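Chitinase (Thermococcus chitonophagus, PDB 5XSW) probably hydrolyses internal links of chitin as an endochitinase and may bind polysaccharide, this chain being the C-terminal part of a longer protein. Local coordinates at residues Phe406-Val409 with Arg410-Phe414. Sequence-based numbering, arbitrary orientation.
Sequences FTVV and RQKFF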
loop_
_atom_site.group_PDB
_atom_site.type_symbol
_atom_site.label_atom_id
_atom_site.label_comp_id
_atom_site.label_asym_id
_atom_site.label_seq_id
_atom_site.Cartn_x
_atom_site.Cartn_y
_atom_site.Cartn_z
ATOM N N PHE A 406 -10.408 12.371 -22.992
ATOM C CA PHE A 406 -11.234 11.198 -22.751
ATOM C C PHE A 406 -10.602 9.865 -23.181
ATOM O O PHE A 406 -10.894 8.861 -22.574
ATOM C CB PHE A 406 -12.623 11.342 -23.414
ATOM C CG PHE A 406 -13.517 12.277 -22.678
ATOM C CD1 PHE A 406 -14.166 11.861 -21.528
ATOM C CD2 PHE A 406 -13.665 13.596 -23.086
ATOM C CE1 PHE A 406 -14.989 12.732 -20.792
ATOM C CE2 PHE A 406 -14.493 14.479 -22.342
ATOM C CZ PHE A 406 -15.136 14.041 -21.188
ATOM N N THR A 407 -9.751 9.867 -24.214
ATOM C CA THR A 407 -8.913 8.695 -24.525
ATOM C C THR A 407 -8.066 8.262 -23.322
ATOM O O THR A 407 -8.000 7.091 -23.002
ATOM C CB THR A 407 -7.960 9.013 -25.719
ATOM O OG1 THR A 407 -8.750 9.458 -26.827
ATOM C CG2 THR A 407 -7.170 7.812 -26.149
ATOM N N VAL A 408 -7.394 9.208 -22.689
ATOM C CA VAL A 408 -6.595 8.863 -21.500
ATOM C C VAL A 408 -7.509 8.341 -20.391
ATOM O O VAL A 408 -7.245 7.292 -19.730
ATOM C CB VAL A 408 -5.791 10.085 -21.016
ATOM C CG1 VAL A 408 -5.045 9.703 -19.679
ATOM C CG2 VAL A 408 -4.759 10.520 -22.151
ATOM N N VAL A 409 -8.638 9.020 -20.175
ATOM C CA VAL A 409 -9.538 8.513 -19.130
ATOM C C VAL A 409 -9.938 7.061 -19.434
ATOM O O VAL A 409 -9.952 6.181 -18.571
ATOM C CB VAL A 409 -10.790 9.407 -18.981
ATOM C CG1 VAL A 409 -11.791 8.733 -18.029
ATOM C CG2 VAL A 409 -10.353 10.771 -18.382
ATOM N N ARG A 410 -10.258 6.798 -20.689
ATOM C CA ARG A 410 -10.657 5.422 -21.045
ATOM C C ARG A 410 -9.525 4.409 -20.879
ATOM O O ARG A 410 -9.768 3.248 -20.499
ATOM C CB ARG A 410 -11.133 5.373 -22.502
ATOM C CG ARG A 410 -11.843 4.065 -22.851
ATOM C CD ARG A 410 -12.519 4.180 -24.198
ATOM N NE ARG A 410 -13.275 2.971 -24.536
ATOM C CZ ARG A 410 -13.682 2.671 -25.771
ATOM N NH1 ARG A 410 -13.414 3.500 -26.783
ATOM N NH2 ARG A 410 -14.356 1.545 -25.992
ATOM N N GLN A 411 -8.301 4.822 -21.191
ATOM C CA GLN A 411 -7.134 3.942 -21.012
ATOM C C GLN A 411 -6.789 3.676 -19.558
ATOM O O GLN A 411 -6.308 2.589 -19.198
ATOM C CB GLN A 411 -5.888 4.551 -21.654
ATOM C CG GLN A 411 -5.927 4.612 -23.198
ATOM C CD GLN A 411 -4.776 5.475 -23.797
ATOM O OE1 GLN A 411 -3.906 5.990 -23.069
ATOM N NE2 GLN A 411 -4.783 5.624 -25.121
ATOM N N LYS A 412 -6.952 4.689 -18.717
ATOM C CA LYS A 412 -6.416 4.571 -17.360
ATOM C C LYS A 412 -7.433 4.293 -16.235
ATOM O O LYS A 412 -7.033 3.847 -15.158
ATOM C CB LYS A 412 -5.649 5.849 -17.011
ATOM C CG LYS A 412 -4.583 6.181 -18.124
ATOM C CD LYS A 412 -3.471 5.109 -18.146
ATOM C CE LYS A 412 -2.398 5.450 -19.273
ATOM N NZ LYS A 412 -1.328 4.394 -19.220
ATOM N N PHE A 413 -8.708 4.590 -16.470
ATOM C CA PHE A 413 -9.733 4.342 -15.462
ATOM C C PHE A 413 -10.868 3.424 -15.939
ATOM O O PHE A 413 -11.036 3.197 -17.134
ATOM C CB PHE A 413 -10.276 5.696 -14.953
ATOM C CG PHE A 413 -9.184 6.552 -14.320
ATOM C CD1 PHE A 413 -8.586 6.162 -13.117
ATOM C CD2 PHE A 413 -8.759 7.690 -14.928
ATOM C CE1 PHE A 413 -7.585 6.917 -12.528
ATOM C CE2 PHE A 413 -7.762 8.486 -14.354
ATOM C CZ PHE A 413 -7.136 8.101 -13.172
ATOM N N PHE A 414 -11.604 2.879 -14.969
ATOM C CA PHE A 414 -12.661 1.878 -15.208
ATOM C C PHE A 414 -12.037 0.577 -15.629
ATOM O O PHE A 414 -10.867 0.499 -16.042
ATOM C CB PHE A 414 -13.695 2.321 -16.256
ATOM C CG PHE A 414 -14.394 3.604 -15.914
ATOM C CD1 PHE A 414 -15.428 3.615 -15.005
ATOM C CD2 PHE A 414 -14.034 4.792 -16.538
ATOM C CE1 PHE A 414 -16.099 4.823 -14.684
ATOM C CE2 PHE A 414 -14.672 5.991 -16.240
ATOM C CZ PHE A 414 -15.714 6.012 -15.305
#
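Val-409 meets both phenylalanines that follow the last turn of helix 399-412. Its CG1 methyl, held anti to the backbone N (chi1 172°), lies 4.4 Å from CE2 of Phe-414, near the plane of that ring and at its edge, and makes a looser apolar contact with CD2 of Phe-413. The Val-409 carbonyl takes the last main-chain bond of the helix, from Phe-413 N to Val-409 O at 2.9 Å; Lys-412 N adds a weak bond to the same oxygen, so two donors share it. Lys-412 N bonds more firmly to Val-408 O at 2.8 Å, almost in line with the C=O bond. Gln-411 N bonds to Thr-407 O at 2.9 Å. Two residues before Lys-412, Arg-410 N bonds to Phe-406 O at 2.9 Å, the donor tilted 28° from the carbonyl plane. From there the Arg-410 chain runs extended from CG to NE, away from the turn to a cation-pi contact with Trp-424. On the solvent side the Thr-407 and Gln-411 side chains run alongside each other in one direction: the CG2 methyl of Thr-407 sits 3.4 Å from NE2 of Gln-411, while Thr-407 OG1 bonds back to the carbonyl of Glu-403. On the buried side, facing helix 288-311, the Val-408 CG1 methyl touches CG of Lys-412 at 3.9 Å; the lysine NZ forms a salt bridge with Asp-276. Phe-414 meets Trp-198 and Trp-464. The helical phi/psi values end before Phe-413, and this is the C-terminal turn of an alpha-helix with i to i+4 bonds, whose side chains pack on helices 421-439 and 449-461 through Phe-406 and on helix 288-311 through Val-408, Lys-412 and Phe-413.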